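Cellobiose 2-epimerase (Ruminococcus albus, PDB 3VW5) catalyses the reversible epimerisation of cellobiose to 4-O-beta-D-glucopyranosyl-D-mannose, acting on an unmodified sugar. Local coordinates at residues S58-T63 with D67-N72; N180-L185 with G210-I215; A188-Y193 with M251-D256. The protein carries 2 engineered substitutions. All blocks are in the same frame, centred on the assembly; numbering follows the deposited sequence.

Contact 1 (S58-T63 with D67-N72)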
loop_
_atom_site.group_PDB
_atom_site.type_symbol
_atom_site.label_atom_id
_atom_site.label_comp_id
_atom_site.label_asym_id
_atom_site.label_seq_id
_atom_site.Cartn_x
_atom_site.Cartn_y
_atom_site.Cartn_z
ATOM N N SER A 58 -11.818 -1.883 7.791
ATOM C CA SER A 58 -11.404 -1.970 9.185
ATOM C C SER A 58 -10.946 -0.590 9.691
ATOM O O SER A 58 -11.331 -0.162 10.774
ATOM C CB SER A 58 -10.335 -3.061 9.403
ATOM O OG SER A 58 -10.743 -4.320 8.872
ATOM N N ASN A 59 -10.165 0.129 8.895
ATOM C CA ASN A 59 -9.648 1.426 9.332
ATOM C C ASN A 59 -10.632 2.581 9.237
ATOM O O ASN A 59 -10.550 3.551 10.007
ATOM C CB ASN A 59 -8.352 1.772 8.598
ATOM C CG ASN A 59 -7.157 1.106 9.221
ATOM O OD1 ASN A 59 -6.442 1.716 10.025
ATOM N ND2 ASN A 59 -6.949 -0.170 8.886
ATOM N N ALA A 60 -11.546 2.487 8.277
ATOM C CA ALA A 60 -12.584 3.495 8.119
ATOM C C ALA A 60 -13.513 3.400 9.326
ATOM O O ALA A 60 -13.989 4.411 9.864
ATOM C CB ALA A 60 -13.362 3.267 6.833
ATOM N N TYR A 61 -13.763 2.171 9.755
ATOM C CA TYR A 61 -14.600 1.974 10.917
ATOM C C TYR A 61 -13.933 2.557 12.173
ATOM O O TYR A 61 -14.573 3.261 12.966
ATOM C CB TYR A 61 -14.941 0.498 11.085
ATOM C CG TYR A 61 -15.617 0.197 12.393
ATOM C CD1 TYR A 61 -16.932 0.591 12.626
ATOM C CD2 TYR A 61 -14.938 -0.482 13.405
ATOM C CE1 TYR A 61 -17.549 0.317 13.822
ATOM C CE2 TYR A 61 -15.549 -0.764 14.601
ATOM C CZ TYR A 61 -16.858 -0.361 14.808
ATOM O OH TYR A 61 -17.469 -0.633 16.012
ATOM N N MET A 62 -12.642 2.290 12.340
ATOM C CA MET A 62 -11.919 2.812 13.495
ATOM C C MET A 62 -11.767 4.339 13.459
ATOM O O MET A 62 -11.368 4.948 14.445
ATOM C CB MET A 62 -10.540 2.156 13.624
ATOM C CG MET A 62 -10.556 0.695 14.070
ATOM S SD MET A 62 -8.902 0.045 14.489
ATOM C CE MET A 62 -8.131 -0.109 12.870
ATOM N N THR A 63 -12.079 4.967 12.334
ATOM C CA THR A 63 -11.837 6.401 12.214
ATOM C C THR A 63 -13.135 7.206 12.315
ATOM O O THR A 63 -13.188 8.263 12.951
ATOM C CB THR A 63 -11.091 6.718 10.898
ATOM O OG1 THR A 63 -9.837 6.030 10.900
ATOM C CG2 THR A 63 -10.842 8.213 10.747
ATOM N N ASP A 67 -21.424 1.024 12.147
ATOM C CA ASP A 67 -21.546 -0.421 11.995
ATOM C C ASP A 67 -21.442 -0.904 10.554
ATOM O O ASP A 67 -20.891 -1.971 10.298
ATOM C CB ASP A 67 -22.866 -0.912 12.605
ATOM C CG ASP A 67 -22.847 -0.888 14.120
ATOM O OD1 ASP A 67 -21.756 -0.641 14.704
ATOM O OD2 ASP A 67 -23.914 -1.141 14.724
ATOM N N GLU A 68 -21.986 -0.133 9.622
ATOM C CA GLU A 68 -21.939 -0.508 8.220
ATOM C C GLU A 68 -20.500 -0.792 7.790
ATOM O O GLU A 68 -20.236 -1.774 7.095
ATOM C CB GLU A 68 -22.549 0.596 7.347
ATOM C CG GLU A 68 -23.408 0.075 6.193
ATOM C CD GLU A 68 -24.377 1.135 5.632
ATOM O OE1 GLU A 68 -24.195 1.578 4.457
ATOM O OE2 GLU A 68 -25.330 1.513 6.369
ATOM N N LEU A 69 -19.571 0.061 8.208
ATOM C CA LEU A 69 -18.181 -0.096 7.805
ATOM C C LEU A 69 -17.575 -1.396 8.329
ATOM O O LEU A 69 -16.886 -2.114 7.581
ATOM C CB LEU A 69 -17.345 1.103 8.238
ATOM C CG LEU A 69 -17.869 2.436 7.692
ATOM C CD1 LEU A 69 -17.136 3.614 8.316
ATOM C CD2 LEU A 69 -17.819 2.479 6.150
ATOM N N LEU A 70 -17.840 -1.708 9.600
ATOM C CA LEU A 70 -17.369 -2.958 10.180
ATOM C C LEU A 70 -18.038 -4.172 9.565
ATOM O O LEU A 70 -17.426 -5.224 9.457
ATOM C CB LEU A 70 -17.540 -2.985 11.694
ATOM C CG LEU A 70 -16.846 -4.183 12.378
ATOM C CD1 LEU A 70 -15.332 -4.074 12.304
ATOM C CD2 LEU A 70 -17.278 -4.318 13.830
ATOM N N ASP A 71 -19.286 -4.036 9.149
ATOM C CA ASP A 71 -19.972 -5.149 8.498
ATOM C C ASP A 71 -19.328 -5.477 7.132
ATOM O O ASP A 71 -19.161 -6.650 6.774
ATOM C CB ASP A 71 -21.481 -4.875 8.373
ATOM C CG ASP A 71 -22.271 -6.112 7.939
ATOM O OD1 ASP A 71 -21.850 -7.251 8.264
ATOM O OD2 ASP A 71 -23.322 -5.958 7.270
ATOM N N ASN A 72 -18.968 -4.433 6.384
ATOM C CA ASN A 72 -18.244 -4.581 5.123
ATOM C C ASN A 72 -16.834 -5.147 5.308
ATOM O O ASN A 72 -16.410 -6.038 4.562
ATOM C CB ASN A 72 -18.185 -3.245 4.387
ATOM C CG ASN A 72 -19.490 -2.913 3.683
ATOM O OD1 ASN A 72 -20.288 -3.799 3.352
ATOM N ND2 ASN A 72 -19.715 -1.629 3.455
#

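Contact 2 (N180-L185 with G210-I215)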
loop_
_atom_site.group_PDB
_atom_site.type_symbol
_atom_site.label_atom_id
_atom_site.label_comp_id
_atom_site.label_asym_id
_atom_site.label_seq_id
_atom_site.Cartn_x
_atom_site.Cartn_y
_atom_site.Cartn_z
ATOM N N ASN A 180 10.022 -2.921 -2.805
ATOM C CA ASN A 180 8.586 -2.992 -2.646
ATOM C C ASN A 180 8.179 -3.985 -1.577
ATOM O O ASN A 180 7.391 -3.671 -0.690
ATOM C CB ASN A 180 7.969 -3.424 -3.962
ATOM C CG ASN A 180 6.719 -2.660 -4.295
ATOM O OD1 ASN A 180 5.686 -2.822 -3.650
ATOM N ND2 ASN A 180 6.800 -1.824 -5.325
ATOM N N ALA A 181 8.714 -5.195 -1.669
ATOM C CA ALA A 181 8.384 -6.236 -0.707
ATOM C C ALA A 181 8.862 -5.880 0.700
ATOM O O ALA A 181 8.143 -6.094 1.675
ATOM C CB ALA A 181 8.969 -7.566 -1.146
ATOM N N ILE A 182 10.074 -5.352 0.815
ATOM C CA ILE A 182 10.601 -5.041 2.142
ATOM C C ILE A 182 9.681 -4.018 2.810
ATOM O O ILE A 182 9.232 -4.201 3.944
ATOM C CB ILE A 182 12.079 -4.565 2.091
ATOM C CG1 ILE A 182 12.981 -5.664 1.528
ATOM C CG2 ILE A 182 12.580 -4.163 3.466
ATOM C CD1 ILE A 182 14.423 -5.229 1.343
ATOM N N LEU A 183 9.376 -2.965 2.065
ATOM C CA LEU A 183 8.512 -1.888 2.517
ATOM C C LEU A 183 7.140 -2.390 3.000
ATOM O O LEU A 183 6.623 -1.947 4.037
ATOM C CB LEU A 183 8.337 -0.885 1.376
ATOM C CG LEU A 183 7.818 0.518 1.699
ATOM C CD1 LEU A 183 6.310 0.585 1.630
ATOM C CD2 LEU A 183 8.319 0.961 3.056
ATOM N N HIS A 184 6.545 -3.309 2.251
ATOM C CA HIS A 184 5.251 -3.832 2.660
ATOM C C HIS A 184 5.303 -4.886 3.782
ATOM O O HIS A 184 4.321 -5.083 4.497
ATOM C CB HIS A 184 4.399 -4.229 1.448
ATOM C CG HIS A 184 3.934 -3.039 0.667
ATOM N ND1 HIS A 184 2.975 -2.169 1.147
ATOM C CD2 HIS A 184 4.347 -2.526 -0.516
ATOM C CE1 HIS A 184 2.796 -1.193 0.280
ATOM N NE2 HIS A 184 3.612 -1.389 -0.742
ATOM N N LEU A 185 6.455 -5.522 3.968
ATOM C CA LEU A 185 6.698 -6.260 5.213
ATOM C C LEU A 185 6.794 -5.284 6.392
ATOM O O LEU A 185 6.166 -5.493 7.432
ATOM C CB LEU A 185 7.941 -7.148 5.122
ATOM C CG LEU A 185 7.825 -8.394 4.236
ATOM C CD1 LEU A 185 9.185 -9.044 4.060
ATOM C CD2 LEU A 185 6.813 -9.415 4.771
ATOM N N GLY A 210 16.521 -2.085 9.011
ATOM C CA GLY A 210 17.953 -2.062 8.751
ATOM C C GLY A 210 18.299 -2.227 7.281
ATOM O O GLY A 210 19.188 -1.556 6.751
ATOM N N GLN A 211 17.585 -3.120 6.609
ATOM C CA GLN A 211 17.808 -3.338 5.187
ATOM C C GLN A 211 17.479 -2.080 4.379
ATOM O O GLN A 211 18.198 -1.724 3.428
ATOM C CB GLN A 211 16.988 -4.521 4.685
ATOM C CG GLN A 211 17.475 -5.854 5.180
ATOM C CD GLN A 211 17.115 -6.984 4.238
ATOM O OE1 GLN A 211 15.960 -7.112 3.810
ATOM N NE2 GLN A 211 18.109 -7.814 3.901
ATOM N N MET A 212 16.389 -1.416 4.757
ATOM C CA MET A 212 16.050 -0.157 4.126
ATOM C C MET A 212 17.173 0.853 4.312
ATOM O O MET A 212 17.531 1.541 3.360
ATOM C CB MET A 212 14.712 0.388 4.639
ATOM C CG MET A 212 13.502 -0.464 4.214
ATOM S SD MET A 212 13.045 -0.419 2.480
ATOM C CE MET A 212 12.825 1.309 2.261
ATOM N N ARG A 213 17.736 0.938 5.521
ATOM C CA ARG A 213 18.790 1.918 5.800
ATOM C C ARG A 213 20.150 1.520 5.195
ATOM O O ARG A 213 20.842 2.343 4.596
ATOM C CB ARG A 213 18.908 2.210 7.308
ATOM C CG ARG A 213 20.350 2.309 7.806
ATOM C CD ARG A 213 20.525 2.893 9.219
ATOM N NE ARG A 213 19.982 2.100 10.334
ATOM C CZ ARG A 213 20.374 0.871 10.688
ATOM N NH1 ARG A 213 21.312 0.225 10.006
ATOM N NH2 ARG A 213 19.804 0.275 11.731
ATOM N N ASP A 214 20.511 0.246 5.314
ATOM C CA ASP A 214 21.846 -0.200 4.923
ATOM C C ASP A 214 22.000 -0.613 3.450
ATOM O O ASP A 214 23.084 -0.472 2.871
ATOM C CB ASP A 214 22.309 -1.323 5.848
ATOM C CG ASP A 214 22.451 -0.863 7.292
ATOM O OD1 ASP A 214 22.650 0.359 7.503
ATOM O OD2 ASP A 214 22.371 -1.723 8.208
ATOM N N ILE A 215 20.928 -1.111 2.836
ATOM C CA ILE A 215 21.014 -1.547 1.448
ATOM C C ILE A 215 20.266 -0.650 0.464
ATOM O O ILE A 215 20.823 -0.221 -0.543
ATOM C CB ILE A 215 20.502 -2.976 1.265
ATOM C CG1 ILE A 215 21.180 -3.923 2.259
ATOM C CG2 ILE A 215 20.752 -3.420 -0.150
ATOM C CD1 ILE A 215 20.834 -5.386 2.059
#

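Contact 3 (A188-Y193 with M251-D256)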
loop_
_atom_site.group_PDB
_atom_site.type_symbol
_atom_site.label_atom_id
_atom_site.label_comp_id
_atom_site.label_asym_id
_atom_site.label_seq_id
_atom_site.Cartn_x
_atom_site.Cartn_y
_atom_site.Cartn_z
ATOM N N ALA A 188 3.148 -4.182 7.195
ATOM C CA ALA A 188 2.383 -5.250 7.860
ATOM C C ALA A 188 2.848 -5.522 9.289
ATOM O O ALA A 188 2.036 -5.560 10.206
ATOM C CB ALA A 188 2.400 -6.558 7.028
ATOM N N TYR A 189 4.152 -5.727 9.466
ATOM C CA TYR A 189 4.700 -6.074 10.777
ATOM C C TYR A 189 4.503 -4.947 11.773
ATOM O O TYR A 189 4.255 -5.191 12.953
ATOM C CB TYR A 189 6.180 -6.456 10.693
ATOM C CG TYR A 189 6.416 -7.802 10.068
ATOM C CD1 TYR A 189 7.641 -8.447 10.199
ATOM C CD2 TYR A 189 5.411 -8.438 9.346
ATOM C CE1 TYR A 189 7.867 -9.689 9.624
ATOM C CE2 TYR A 189 5.615 -9.685 8.768
ATOM C CZ TYR A 189 6.851 -10.304 8.904
ATOM O OH TYR A 189 7.071 -11.544 8.323
ATOM N N THR A 190 4.616 -3.712 11.295
ATOM C CA THR A 190 4.267 -2.560 12.112
ATOM C C THR A 190 2.866 -2.734 12.686
ATOM O O THR A 190 2.644 -2.480 13.862
ATOM C CB THR A 190 4.328 -1.241 11.320
ATOM O OG1 THR A 190 5.656 -1.042 10.840
ATOM C CG2 THR A 190 3.942 -0.064 12.208
ATOM N N GLU A 191 1.928 -3.183 11.861
ATOM C CA GLU A 191 0.532 -3.262 12.275
ATOM C C GLU A 191 0.306 -4.443 13.214
ATOM O O GLU A 191 -0.481 -4.345 14.139
ATOM C CB GLU A 191 -0.410 -3.330 11.050
ATOM C CG GLU A 191 -1.906 -3.198 11.344
ATOM C CD GLU A 191 -2.314 -1.789 11.791
ATOM O OE1 GLU A 191 -3.531 -1.555 12.027
ATOM O OE2 GLU A 191 -1.426 -0.908 11.906
ATOM N N LEU A 192 0.992 -5.554 12.964
ATOM C CA LEU A 192 0.915 -6.733 13.822
ATOM C C LEU A 192 1.478 -6.405 15.192
ATOM O O LEU A 192 1.012 -6.918 16.191
ATOM C CB LEU A 192 1.725 -7.892 13.240
ATOM C CG LEU A 192 1.094 -9.289 13.278
ATOM C CD1 LEU A 192 2.178 -10.371 13.270
ATOM C CD2 LEU A 192 0.152 -9.452 14.456
ATOM N N TYR A 193 2.497 -5.555 15.236
ATOM C CA TYR A 193 3.108 -5.218 16.514
ATOM C C TYR A 193 2.208 -4.242 17.263
ATOM O O TYR A 193 2.000 -4.370 18.463
ATOM C CB TYR A 193 4.513 -4.646 16.319
ATOM C CG TYR A 193 5.220 -4.329 17.606
ATOM C CD1 TYR A 193 5.936 -5.310 18.292
ATOM C CD2 TYR A 193 5.161 -3.059 18.148
ATOM C CE1 TYR A 193 6.575 -5.030 19.474
ATOM C CE2 TYR A 193 5.798 -2.760 19.334
ATOM C CZ TYR A 193 6.510 -3.751 19.996
ATOM O OH TYR A 193 7.147 -3.449 21.188
ATOM N N MET A 251 8.084 4.351 7.397
ATOM C CA MET A 251 9.203 3.991 8.249
ATOM C C MET A 251 9.180 4.727 9.599
ATOM O O MET A 251 9.532 4.144 10.631
ATOM C CB MET A 251 10.518 4.195 7.506
ATOM C CG MET A 251 10.814 3.074 6.545
ATOM S SD MET A 251 12.439 3.155 5.751
ATOM C CE MET A 251 12.390 4.720 4.898
ATOM N N ASP A 252 8.764 5.996 9.582
ATOM C CA ASP A 252 8.574 6.765 10.810
ATOM C C ASP A 252 7.496 6.098 11.633
ATOM O O ASP A 252 7.632 5.945 12.844
ATOM C CB ASP A 252 8.159 8.211 10.517
ATOM C CG ASP A 252 9.316 9.071 10.038
ATOM O OD1 ASP A 252 10.483 8.677 10.242
ATOM O OD2 ASP A 252 9.056 10.147 9.455
ATOM N N ARG A 253 6.421 5.697 10.958
ATOM C CA ARG A 253 5.327 4.989 11.608
ATOM C C ARG A 253 5.870 3.768 12.336
ATOM O O ARG A 253 5.587 3.574 13.511
ATOM C CB ARG A 253 4.260 4.583 10.585
ATOM C CG ARG A 253 3.147 3.646 11.092
ATOM C CD ARG A 253 2.309 4.262 12.206
ATOM N NE ARG A 253 2.204 5.715 12.104
ATOM C CZ ARG A 253 1.214 6.358 11.479
ATOM N NH1 ARG A 253 0.234 5.671 10.882
ATOM N NH2 ARG A 253 1.204 7.696 11.447
ATOM N N ALA A 254 6.664 2.958 11.638
ATOM C CA ALA A 254 7.277 1.766 12.239
ATOM C C ALA A 254 8.100 2.103 13.498
ATOM O O ALA A 254 7.987 1.431 14.527
ATOM C CB ALA A 254 8.135 1.004 11.203
ATOM N N CYS A 255 8.920 3.144 13.408
ATOM C CA CYS A 255 9.778 3.544 14.513
ATOM C C CYS A 255 8.986 4.075 15.701
ATOM O O CYS A 255 9.404 3.914 16.852
ATOM C CB CYS A 255 10.795 4.586 14.057
ATOM S SG CYS A 255 12.026 3.922 12.941
ATOM N N ASP A 256 7.858 4.725 15.423
ATOM C CA ASP A 256 6.999 5.261 16.486
ATOM C C ASP A 256 6.279 4.135 17.215
ATOM O O ASP A 256 6.121 4.183 18.434
ATOM C CB ASP A 256 5.971 6.252 15.922
ATOM C CG ASP A 256 6.598 7.575 15.519
ATOM O OD1 ASP A 256 7.736 7.833 15.968
ATOM O OD2 ASP A 256 5.967 8.354 14.761
#

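Contact 1 (S58-T63 with D67-N72)
The ring of Tyr61 receives Leu70 over one face, while the CB of Leu69 and the backbone N of Asp67 lie at its edge, near the ring plane. Leu70 CB stands 3.7 Å from the centroid of the Tyr61 ring and only 10° off its normal, which meets the geometry of a CH-pi contact. Beyond CB the leucine spreads over the CD2-CE2 side of the same face: Leu70 CD1 reaches Tyr61 CD2 at 3.8 Å, and Leu70 CD2 lies 4.0 Å from Tyr61 CE2. The tyrosine is carried there by its first torsion, which sets CG anti to the backbone N (chi1 171°) and extends the ring along the flank of the facing helix. The two segments belong to helices 47-64 and 67-84, consecutive in the (alpha/alpha)6 barrel and joined by a very short turn; their local axes approach to 8.0 Å and run antiparallel at 161°. Close to this turn Tyr61 and Leu69 have the nearest CA atoms, and their CB atoms meet at 3.8 Å. On the more buried side, Leu69 CD1 packs against Ala60, 4.1 Å from Ala60 CB and 3.6 Å from Ala60 O, and Leu69 also touches Tyr57 one turn earlier on helix 47-64.

Contact 2 (N180-L185 with G210-I215)
Ile182 meets Gln211 and Met212 across an antiparallel helical hairpin, the basic element of the (alpha/alpha)6 barrel, formed here by helices 179-196 and 199-216. The local axes are 10.5 Å apart at closest approach and inclined at 142°, and the nearest CA atoms, those of Ile182 and Met212, are 7.6 Å apart, so the gap is bridged mainly by side chains. The two branches of Ile182 divide the work. Its CG2, anti to the backbone N, lies 3.9 Å from Met212 CG and equally far from Met212 SD. The longer branch goes to the other residue, with Ile182 CD1 3.5 Å from Gln211 OE1, the two side chains crossing at about a right angle. The bend at chi2 (-71°) carries Met212 SD alongside Ile182 CG2 and to 4.5 Å from Leu183 N. Phe232, from a loop, touches both Ile182 and Gln211, while Met251 of helix 241-258 packs on Met212. Every touching residue is buried, yet no hydrogen bond crosses between the segments; the pairing rests on dispersion between methyl, methylene and thioether groups, and the amide oxygen of Gln211 contributes to it by van der Waals contact rather than by a polar bond.

Contact 3 (A188-Y193 with M251-D256)
Thr190 has its CG2 anti to the backbone N and its OG1 anti to the carbonyl carbon (chi1 -61°), and this one torsion presents both branches to helix 241-258. Opposite it, Arg253 also sets CG anti to the backbone N (chi1 171°), bringing its CG beside the threonine methyl before bends at chi2 and chi3 turn the rest aside. Thr190 CG2 lies 4.0 Å from Arg253 CG and 3.8 Å from Ala254 CA, while Thr190 OG1 is 3.2 Å from Ala254 CB. No hydrogen bond links the segments: the threonine hydroxyl is bonded to the carbonyl O of Ile186 in its own helix, and the guanidinium of Arg253 forms a salt bridge through NH1 to Glu381 on helix 373-385. Polar ends are thus engaged with other partners, and across the contact the hydroxyl oxygen and methyl of Thr190 meet only carbon atoms, by van der Waals contact. With an alanine at Thr190, the side-chain bond to Ile186 O would be lost and a gap would probably open facing Ala254 and Arg253 CG. The small side chain of Ala254 fits the close spacing of the backbones, the CA atoms of Thr190 and Ala254 being 5.3 Å apart. Both segments run in the same general direction, and helices 179-196 and 241-258 are separated in sequence by helix 199-216, as expected for neighbouring inner helices of an (alpha/alpha)6 barrel.

How the contacts relate
Contacts 2 and 3 are buried and share helix 179-196, which meets its sequence neighbour 199-216 in contact 2 and helix 241-258 in contact 3. Their centres are 12 Å apart, and they touch where Met212 CB packs on Met251 SD at 3.7 Å. Contact 1 is partly buried and lies farther out, about 18 Å from the centre of the chain against 13 to 14 Å for the others; it joins a different antiparallel pair, centred 30 Å from contact 2. None has a hydrogen bond between its segments, but the packing differs: an aromatic face in contact 1, thioether and branched aliphatic groups in contact 2, threonine against alanine and an arginine methylene in contact 3.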